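Local coordinates for hypothetical protein (PDB 2IM9) that is of unknown function but belongs to an N-acetylmuramoyl-L-alanine amidase-like family within the papain-like clan CA of cysteine peptidases, and may cleave an amide bond, at residues S27-I38 and Q84-G92; C95-L103 and I266-W274. All blocks are in the same frame, centred on the assembly; numbering follows the deposited sequence. Where two conformers were deposited one is given.

Contact 1: residues S27-I38 and Q84-G92; sequences SAAIEEQANSSI and QFPRYRVDG
Helix 27-38 lies along the extended loop 84-92, and the two segments run the same way; their CA atoms are nearest at Ser27 and Pro86, 4.7 Å apart, and come close again at Ala34 and Arg89. At the start of the helix Ser27 OG donates to Gln84 O over 2.5 Å, in the carbonyl plane. Glu31 makes the main polar grip. Its carboxylate meets the side of the Arg87 guanidinium, with OE1 2.7 Å from NH2 and OE2 2.9 Å from NE. The carboxylate and guanidinium planes are turned 36° apart. The Arg87 backbone N donates to the anti side of OE2 over 2.8 Å, so that oxygen is held by two donors and the carboxylate by three bonds. The extended chain of Glu31 also lays CG against Pro86 CB. Tyr88 has its CG wedged between the backbone N and the carbonyl carbon (chi1 49°), and its ring edge reaches Ala34 CB. Tyr88 OH donates to a lone pair of Asn35 OD1 over 2.6 Å, in the carbonyl plane, and Gln115 of helix 111-122 is the hydroxyl's second partner. Ile30 spans Pro86 and Arg89. Its CG2 presses on Arg89 CB at 3.4 Å, and its CD1 lies over one face of the guanidinium. That guanidinium is kept in place by a side-on salt bridge to Asp91, with NE to OD1 at 2.7 Å. Val90 fits against Ala34, Gln33 and Ser37. A water accepts from Val90 N and donates to Ile30 O and Gln33 OE1, joining loop and helix. This is an N-terminal helix packed on an irregular loop at the edge of the amidase-like fold; the loop leads into the helix that begins with Cys95.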
loop_
_atom_site.group_PDB
_atom_site.type_symbol
_atom_site.label_atom_id
_atom_site.label_comp_id
_atom_site.label_asym_id
_atom_site.label_seq_id
_atom_site.Cartn_x
_atom_site.Cartn_y
_atom_site.Cartn_z
ATOM N N SER A 27 1.565 -20.711 8.057
ATOM C CA SER A 27 1.064 -19.397 8.436
ATOM C C SER A 27 0.967 -19.172 9.928
ATOM O O SER A 27 1.311 -18.090 10.388
ATOM C CB SER A 27 -0.284 -19.124 7.765
ATOM O OG SER A 27 -0.069 -19.043 6.368
ATOM N N ALA A 28 0.512 -20.167 10.686
ATOM C CA ALA A 28 0.443 -19.985 12.136
ATOM C C ALA A 28 1.827 -19.728 12.729
ATOM O O ALA A 28 1.984 -18.872 13.599
ATOM C CB ALA A 28 -0.229 -21.169 12.801
ATOM N N ALA A 29 2.831 -20.459 12.254
ATOM C CA ALA A 29 4.201 -20.300 12.775
ATOM C C ALA A 29 4.786 -18.940 12.428
ATOM O O ALA A 29 5.489 -18.327 13.233
ATOM C CB ALA A 29 5.099 -21.403 12.256
ATOM N N ILE A 30 4.499 -18.480 11.211
ATOM C CA ILE A 30 4.941 -17.172 10.763
ATOM C C ILE A 30 4.345 -16.069 11.644
ATOM O O ILE A 30 5.050 -15.165 12.105
ATOM C CB ILE A 30 4.595 -16.956 9.276
ATOM C CG1 ILE A 30 5.395 -17.932 8.405
ATOM C CG2 ILE A 30 4.849 -15.510 8.873
ATOM C CD1 ILE A 30 4.880 -18.019 6.957
ATOM N N GLU A 31 3.047 -16.173 11.908
ATOM C CA GLU A 31 2.383 -15.210 12.786
ATOM C C GLU A 31 2.940 -15.249 14.204
ATOM O O GLU A 31 3.052 -14.202 14.862
ATOM C CB GLU A 31 0.881 -15.462 12.802
ATOM C CG GLU A 31 0.181 -15.135 11.476
ATOM C CD GLU A 31 -1.313 -15.372 11.552
ATOM O OE1 GLU A 31 -1.791 -15.859 12.608
ATOM O OE2 GLU A 31 -2.025 -15.098 10.559
ATOM N N GLU A 32 3.287 -16.446 14.678
ATOM C CA GLU A 32 3.825 -16.590 16.036
ATOM C C GLU A 32 5.154 -15.891 16.162
ATOM O O GLU A 32 5.418 -15.231 17.180
ATOM C CB GLU A 32 3.970 -18.061 16.456
ATOM C CG GLU A 32 2.655 -18.710 16.833
ATOM N N GLN A 33 5.991 -16.025 15.134
ATOM C CA GLN A 33 7.271 -15.304 15.079
ATOM C C GLN A 33 7.028 -13.799 15.120
ATOM O O GLN A 33 7.730 -13.058 15.833
ATOM C CB GLN A 33 8.051 -15.660 13.801
ATOM C CG GLN A 33 9.236 -14.713 13.511
ATOM C CD GLN A 33 9.869 -14.891 12.115
ATOM O OE1 GLN A 33 9.224 -14.712 11.071
ATOM N NE2 GLN A 33 11.155 -15.238 12.104
ATOM N N ALA A 34 6.047 -13.342 14.339
ATOM C CA ALA A 34 5.701 -11.913 14.316
ATOM C C ALA A 34 5.195 -11.421 15.666
ATOM O O ALA A 34 5.520 -10.303 16.071
ATOM C CB ALA A 34 4.667 -11.626 13.234
ATOM N N ASN A 35 4.371 -12.226 16.347
ATOM C CA ASN A 35 3.900 -11.860 17.693
ATOM C C ASN A 35 5.070 -11.586 18.639
ATOM O O ASN A 35 5.067 -10.590 19.364
ATOM C CB ASN A 35 2.990 -12.955 18.273
ATOM C CG ASN A 35 1.679 -13.072 17.536
ATOM O OD1 ASN A 35 1.251 -12.140 16.855
ATOM N ND2 ASN A 35 1.023 -14.235 17.665
ATOM N N SER A 36 6.082 -12.451 18.610
ATOM C CA SER A 36 7.248 -12.288 19.467
ATOM C C SER A 36 8.018 -11.009 19.110
ATOM O O SER A 36 8.316 -10.210 19.993
ATOM C CB SER A 36 8.132 -13.553 19.418
ATOM O OG SER A 36 9.236 -13.426 20.291
ATOM N N SER A 37 8.277 -10.789 17.816
ATOM C CA SER A 37 9.026 -9.613 17.346
ATOM C C SER A 37 8.314 -8.285 17.603
ATOM O O SER A 37 8.944 -7.293 17.996
ATOM C CB SER A 37 9.331 -9.742 15.853
ATOM O OG SER A 37 10.202 -10.830 15.624
ATOM N N ILE A 38 7.007 -8.271 17.378
ATOM C CA ILE A 38 6.187 -7.072 17.576
ATOM C C ILE A 38 6.044 -6.724 19.062
ATOM O O ILE A 38 6.162 -5.551 19.440
ATOM C CB ILE A 38 4.829 -7.219 16.868
ATOM C CG1 ILE A 38 5.078 -7.242 15.344
ATOM C CG2 ILE A 38 3.901 -6.065 17.237
ATOM C CD1 ILE A 38 3.882 -7.740 14.494
ATOM N N GLN A 84 -4.838 -18.549 2.613
ATOM C CA GLN A 84 -4.366 -18.950 3.957
ATOM C C GLN A 84 -2.945 -18.479 4.260
ATOM O O GLN A 84 -2.280 -18.988 5.186
ATOM C CB GLN A 84 -4.489 -20.478 4.113
ATOM C CG GLN A 84 -5.944 -20.987 3.905
ATOM C CD GLN A 84 -6.086 -22.496 4.124
ATOM O OE1 GLN A 84 -5.118 -23.259 3.997
ATOM N NE2 GLN A 84 -7.300 -22.924 4.443
ATOM N N PHE A 85 -2.475 -17.493 3.494
ATOM C CA PHE A 85 -1.245 -16.799 3.875
ATOM C C PHE A 85 -1.479 -16.019 5.188
ATOM O O PHE A 85 -2.639 -15.724 5.546
ATOM C CB PHE A 85 -0.791 -15.866 2.749
ATOM C CG PHE A 85 0.251 -16.468 1.841
ATOM C CD1 PHE A 85 0.061 -17.739 1.273
ATOM C CD2 PHE A 85 1.440 -15.791 1.589
ATOM C CE1 PHE A 85 1.022 -18.308 0.448
ATOM C CE2 PHE A 85 2.420 -16.357 0.744
ATOM C CZ PHE A 85 2.191 -17.620 0.169
ATOM N N PRO A 86 -0.392 -15.705 5.914
ATOM C CA PRO A 86 -0.531 -15.136 7.256
ATOM C C PRO A 86 -1.212 -13.769 7.233
ATOM O O PRO A 86 -1.149 -13.044 6.233
ATOM C CB PRO A 86 0.910 -14.971 7.751
ATOM C CG PRO A 86 1.797 -15.230 6.585
ATOM C CD PRO A 86 1.015 -15.874 5.492
ATOM N N ARG A 87 -1.834 -13.415 8.353
ATOM C CA ARG A 87 -2.478 -12.113 8.498
ATOM C C ARG A 87 -1.495 -10.956 8.662
ATOM O O ARG A 87 -1.807 -9.797 8.328
ATOM C CB ARG A 87 -3.426 -12.176 9.696
ATOM C CG ARG A 87 -4.640 -13.014 9.330
ATOM C CD ARG A 87 -5.427 -13.414 10.553
ATOM N NE ARG A 87 -4.694 -14.395 11.342
ATOM C CZ ARG A 87 -5.166 -14.938 12.449
ATOM N NH1 ARG A 87 -6.374 -14.567 12.878
ATOM N NH2 ARG A 87 -4.434 -15.843 13.098
ATOM N N TYR A 88 -0.320 -11.276 9.201
ATOM C CA TYR A 88 0.806 -10.338 9.327
ATOM C C TYR A 88 2.091 -11.156 9.509
ATOM O O TYR A 88 2.049 -12.336 9.888
ATOM C CB TYR A 88 0.625 -9.382 10.515
ATOM C CG TYR A 88 0.263 -10.112 11.793
ATOM C CD1 TYR A 88 1.259 -10.568 12.669
ATOM C CD2 TYR A 88 -1.078 -10.359 12.114
ATOM C CE1 TYR A 88 0.935 -11.260 13.844
ATOM C CE2 TYR A 88 -1.427 -11.038 13.274
ATOM C CZ TYR A 88 -0.417 -11.491 14.136
ATOM O OH TYR A 88 -0.766 -12.165 15.282
ATOM N N ARG A 89 3.222 -10.539 9.195
ATOM C CA ARG A 89 4.510 -11.224 9.283
ATOM C C ARG A 89 5.640 -10.219 9.320
ATOM O O ARG A 89 5.457 -9.050 8.950
ATOM C CB ARG A 89 4.688 -12.174 8.089
ATOM C CG ARG A 89 4.795 -11.463 6.745
ATOM C CD ARG A 89 4.498 -12.397 5.594
ATOM N NE ARG A 89 5.445 -13.534 5.534
ATOM C CZ ARG A 89 5.356 -14.549 4.667
ATOM N NH1 ARG A 89 4.364 -14.607 3.790
ATOM N NH2 ARG A 89 6.263 -15.539 4.695
ATOM N N VAL A 90 6.818 -10.669 9.750
ATOM C CA VAL A 90 7.985 -9.768 9.787
ATOM C C VAL A 90 9.147 -10.276 8.945
ATOM O O VAL A 90 10.231 -9.682 8.969
ATOM C CB VAL A 90 8.471 -9.535 11.230
ATOM C CG1 VAL A 90 7.411 -8.749 12.023
ATOM C CG2 VAL A 90 8.798 -10.874 11.915
ATOM N N ASP A 91 8.930 -11.366 8.221
ATOM C CA ASP A 91 9.990 -12.038 7.454
ATOM C C ASP A 91 9.964 -11.694 5.954
ATOM O O ASP A 91 10.829 -12.127 5.197
ATOM C CB ASP A 91 9.889 -13.559 7.631
ATOM C CG ASP A 91 8.628 -14.131 7.009
ATOM O OD1 ASP A 91 7.566 -13.493 7.146
ATOM O OD2 ASP A 91 8.687 -15.202 6.371
ATOM N N GLY A 92 8.966 -10.925 5.523
ATOM C CA GLY A 92 8.832 -10.603 4.099
ATOM C C GLY A 92 7.702 -9.613 3.898
ATOM O O GLY A 92 6.778 -9.576 4.710
HETATM O O HOH W 1 6.892 -13.381 10.842
#

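Contact 2: residues C95-L103 and I266-W274; sequences CDTYVNTVL and ISHLGFAIW
Phe271 points from strand 266-274 toward helix 95-103, and the helix side chains close round its ring. Val99 CG2 lies over one face, 4.0 Å from Phe271 CE2. Leu103 CD2 and Tyr98 CE2 come to the ring edge. Val102 approaches from the opposite direction, with Val102 CB 3.6 Å from Phe271 CE2. The Phe271 edge points toward the Tyr98 face in an offset edge-to-face pair, with planes at 73° and centroids 5.9 Å apart. Tyr98 is turned to this place with CG anti to the backbone N (chi1 -180°), and its hydroxyl bonds to Ser61 O of helix 53-63. Val99 CG2 also rests on Gly270 CA at 3.8 Å.

The helix and strand run roughly parallel, 32° apart, and their axes approach to 7.5 Å. A helix that starts with a cysteine and packs on a strand bearing a histidine is the core pattern of papain-like clan CA enzymes. Cys95 and His268 hold those positions here, which is consistent with a Cys-His active site, though activity is not established. Cys95 CB is 3.2 Å from His268 CD2. The sulfur sits at the edge of the imidazole, 4.7 Å from its centroid. Tyr299 OH and Ala284 O make weak hydrogen bonds to ND1 and NE2 of His268, which probably help to set the ring's rotation.

Leu269 packs against the first turn of the helix, where CD2 touches Cys95 SG at 3.7 Å and CG meets Val99 CG2. A water donates to both Cys95 O and Leu269 O, and links the two backbones.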
loop_
_atom_site.group_PDB
_atom_site.type_symbol
_atom_site.label_atom_id
_atom_site.label_comp_id
_atom_site.label_asym_id
_atom_site.label_seq_id
_atom_site.Cartn_x
_atom_site.Cartn_y
_atom_site.Cartn_z
ATOM N N CYS A 95 4.887 -4.394 -1.693
ATOM C CA CYS A 95 4.817 -2.949 -1.495
ATOM C C CYS A 95 3.629 -2.556 -0.624
ATOM O O CYS A 95 3.740 -1.652 0.213
ATOM C CB CYS A 95 4.796 -2.169 -2.812
ATOM S SG CYS A 95 3.361 -2.447 -3.824
ATOM N N ASP A 96 2.506 -3.253 -0.811
ATOM C CA ASP A 96 1.261 -2.952 -0.090
ATOM C C ASP A 96 1.335 -3.398 1.362
ATOM O O ASP A 96 0.952 -2.658 2.256
ATOM C CB ASP A 96 0.070 -3.676 -0.746
ATOM C CG ASP A 96 -0.062 -3.381 -2.222
ATOM O OD1 ASP A 96 -0.131 -2.199 -2.584
ATOM O OD2 ASP A 96 -0.112 -4.347 -3.019
ATOM N N THR A 97 1.812 -4.614 1.599
ATOM C CA THR A 97 1.874 -5.125 2.968
ATOM C C THR A 97 2.912 -4.379 3.815
ATOM O O THR A 97 2.743 -4.241 5.036
ATOM C CB THR A 97 2.072 -6.653 3.029
ATOM O OG1 THR A 97 3.407 -6.988 2.634
ATOM C CG2 THR A 97 1.066 -7.375 2.095
ATOM N N TYR A 98 3.982 -3.900 3.188
ATOM C CA TYR A 98 4.947 -3.081 3.907
ATOM C C TYR A 98 4.291 -1.817 4.449
ATOM O O TYR A 98 4.406 -1.495 5.626
ATOM C CB TYR A 98 6.128 -2.744 2.999
ATOM C CG TYR A 98 7.195 -1.909 3.644
ATOM C CD1 TYR A 98 7.883 -2.360 4.776
ATOM C CD2 TYR A 98 7.562 -0.670 3.096
ATOM C CE1 TYR A 98 8.884 -1.572 5.362
ATOM C CE2 TYR A 98 8.544 0.113 3.678
ATOM C CZ TYR A 98 9.210 -0.351 4.793
ATOM O OH TYR A 98 10.192 0.429 5.347
ATOM N N VAL A 99 3.595 -1.088 3.582
ATOM C CA VAL A 99 2.981 0.165 4.014
ATOM C C VAL A 99 1.918 -0.108 5.087
ATOM O O VAL A 99 1.877 0.577 6.118
ATOM C CB VAL A 99 2.450 0.933 2.789
ATOM C CG1 VAL A 99 1.514 2.066 3.200
ATOM C CG2 VAL A 99 3.626 1.500 1.998
ATOM N N ASN A 100 1.086 -1.123 4.859
ATOM C CA ASN A 100 0.042 -1.475 5.826
ATOM C C ASN A 100 0.615 -1.867 7.187
ATOM O O ASN A 100 0.090 -1.472 8.239
ATOM C CB ASN A 100 -0.782 -2.646 5.292
ATOM C CG ASN A 100 -1.894 -2.195 4.365
ATOM O OD1 ASN A 100 -2.462 -1.125 4.545
ATOM N ND2 ASN A 100 -2.224 -3.026 3.379
ATOM N N THR A 101 1.676 -2.656 7.161
ATOM C CA THR A 101 2.276 -3.128 8.411
ATOM C C THR A 101 2.919 -1.956 9.163
ATOM O O THR A 101 2.672 -1.770 10.360
ATOM C CB THR A 101 3.293 -4.229 8.161
ATOM O OG1 THR A 101 2.622 -5.325 7.526
ATOM C CG2 THR A 101 3.883 -4.690 9.481
ATOM N N VAL A 102 3.698 -1.141 8.457
ATOM C CA VAL A 102 4.355 0.004 9.103
ATOM C C VAL A 102 3.327 0.979 9.705
ATOM O O VAL A 102 3.452 1.370 10.874
ATOM C CB VAL A 102 5.311 0.747 8.147
ATOM C CG1 VAL A 102 5.772 2.071 8.794
ATOM C CG2 VAL A 102 6.507 -0.151 7.808
ATOM N N LEU A 103 2.319 1.355 8.915
ATOM C CA LEU A 103 1.286 2.272 9.397
ATOM C C LEU A 103 0.576 1.736 10.632
ATOM O O LEU A 103 0.396 2.468 11.608
ATOM C CB LEU A 103 0.263 2.586 8.301
ATOM C CG LEU A 103 0.778 3.485 7.178
ATOM C CD1 LEU A 103 -0.323 3.650 6.119
ATOM C CD2 LEU A 103 1.268 4.836 7.718
ATOM N N ILE A 266 -2.766 2.608 -10.147
ATOM C CA ILE A 266 -1.653 2.718 -9.188
ATOM C C ILE A 266 -0.830 1.424 -9.195
ATOM O O ILE A 266 -1.391 0.328 -9.042
ATOM C CB ILE A 266 -2.165 3.027 -7.752
ATOM C CG1 ILE A 266 -3.004 4.321 -7.735
ATOM C CG2 ILE A 266 -0.991 3.060 -6.752
ATOM C CD1 ILE A 266 -3.620 4.577 -6.381
ATOM N N SER A 267 0.492 1.545 -9.360
ATOM C CA SER A 267 1.336 0.369 -9.637
ATOM C C SER A 267 2.291 0.033 -8.493
ATOM O O SER A 267 2.828 -1.094 -8.424
ATOM C CB SER A 267 2.141 0.595 -10.924
ATOM O OG SER A 267 2.872 1.814 -10.858
ATOM N N HIS A 268 2.490 0.983 -7.582
ATOM C CA HIS A 268 3.464 0.827 -6.502
ATOM C C HIS A 268 3.275 1.912 -5.443
ATOM O O HIS A 268 2.637 2.944 -5.689
ATOM C CB HIS A 268 4.897 0.905 -7.079
ATOM C CG HIS A 268 5.962 0.455 -6.134
ATOM N ND1 HIS A 268 7.131 1.160 -5.934
ATOM C CD2 HIS A 268 6.046 -0.642 -5.345
ATOM C CE1 HIS A 268 7.882 0.525 -5.046
ATOM N NE2 HIS A 268 7.248 -0.574 -4.678
ATOM N N LEU A 269 3.804 1.652 -4.252
ATOM C CA LEU A 269 3.773 2.650 -3.182
ATOM C C LEU A 269 4.828 2.416 -2.132
ATOM O O LEU A 269 5.442 1.348 -2.075
ATOM C CB LEU A 269 2.374 2.783 -2.559
ATOM C CG LEU A 269 1.876 1.669 -1.630
ATOM C CD1 LEU A 269 0.649 2.171 -0.881
ATOM C CD2 LEU A 269 1.497 0.474 -2.431
ATOM N N GLY A 270 5.029 3.421 -1.291
ATOM C CA GLY A 270 6.070 3.369 -0.255
ATOM C C GLY A 270 6.018 4.668 0.525
ATOM O O GLY A 270 5.053 5.440 0.386
ATOM N N PHE A 271 7.054 4.928 1.322
ATOM C CA PHE A 271 7.103 6.118 2.162
ATOM C C PHE A 271 8.139 7.121 1.681
ATOM O O PHE A 271 9.173 6.732 1.109
ATOM C CB PHE A 271 7.471 5.747 3.604
ATOM C CG PHE A 271 6.447 4.889 4.295
ATOM C CD1 PHE A 271 5.261 5.438 4.761
ATOM C CD2 PHE A 271 6.672 3.527 4.473
ATOM C CE1 PHE A 271 4.305 4.646 5.405
ATOM C CE2 PHE A 271 5.725 2.723 5.117
ATOM C CZ PHE A 271 4.537 3.285 5.587
ATOM N N ALA A 272 7.828 8.394 1.888
ATOM C CA ALA A 272 8.778 9.489 1.697
ATOM C C ALA A 272 9.532 9.650 2.995
ATOM O O ALA A 272 8.924 9.915 4.027
ATOM C CB ALA A 272 8.035 10.800 1.363
ATOM N N ILE A 273 10.855 9.518 2.954
ATOM C CA ILE A 273 11.652 9.664 4.175
ATOM C C ILE A 273 12.808 10.635 3.909
ATOM O O ILE A 273 13.612 10.385 3.021
ATOM C CB ILE A 273 12.233 8.297 4.656
ATOM C CG1 ILE A 273 11.131 7.247 4.899
ATOM C CG2 ILE A 273 13.118 8.496 5.921
ATOM C CD1 ILE A 273 10.188 7.531 6.111
ATOM N N TRP A 274 12.870 11.720 4.678
ATOM C CA TRP A 274 13.965 12.696 4.569
ATOM C C TRP A 274 15.132 12.255 5.463
ATOM O O TRP A 274 14.946 12.028 6.659
ATOM C CB TRP A 274 13.503 14.070 5.009
ATOM C CG TRP A 274 12.636 14.755 4.007
ATOM C CD1 TRP A 274 11.267 14.712 3.927
ATOM C CD2 TRP A 274 13.080 15.576 2.927
ATOM N NE1 TRP A 274 10.837 15.476 2.855
ATOM C CE2 TRP A 274 11.933 16.006 2.225
ATOM C CE3 TRP A 274 14.346 15.993 2.480
ATOM C CZ2 TRP A 274 12.012 16.849 1.108
ATOM C CZ3 TRP A 274 14.421 16.821 1.369
ATOM C CH2 TRP A 274 13.265 17.234 0.691
HETATM O O HOH W 2 6.402 -0.372 -0.191
#

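How the contacts relate
From the N terminus, helix 27-45 comes first, and contact 1 closes a loop when the chain returns at 84-92. Helix 53-63 lies within that loop. The chain then passes almost directly into helix 95-107, where contact 2 opens. It closes only at strand 264-275, after a long excursion through helices and several strands of the antiparallel sheet. The two loops are thus in series and do not cross. The centres of contact 1 and contact 2 are about 19 Å apart, and their segments adjoin only along the sequence. Contact 1 ties the N-terminal helix to the loop that leads into helix 95-107, while contact 2 joins the central helix to the sheet near the middle of the chain.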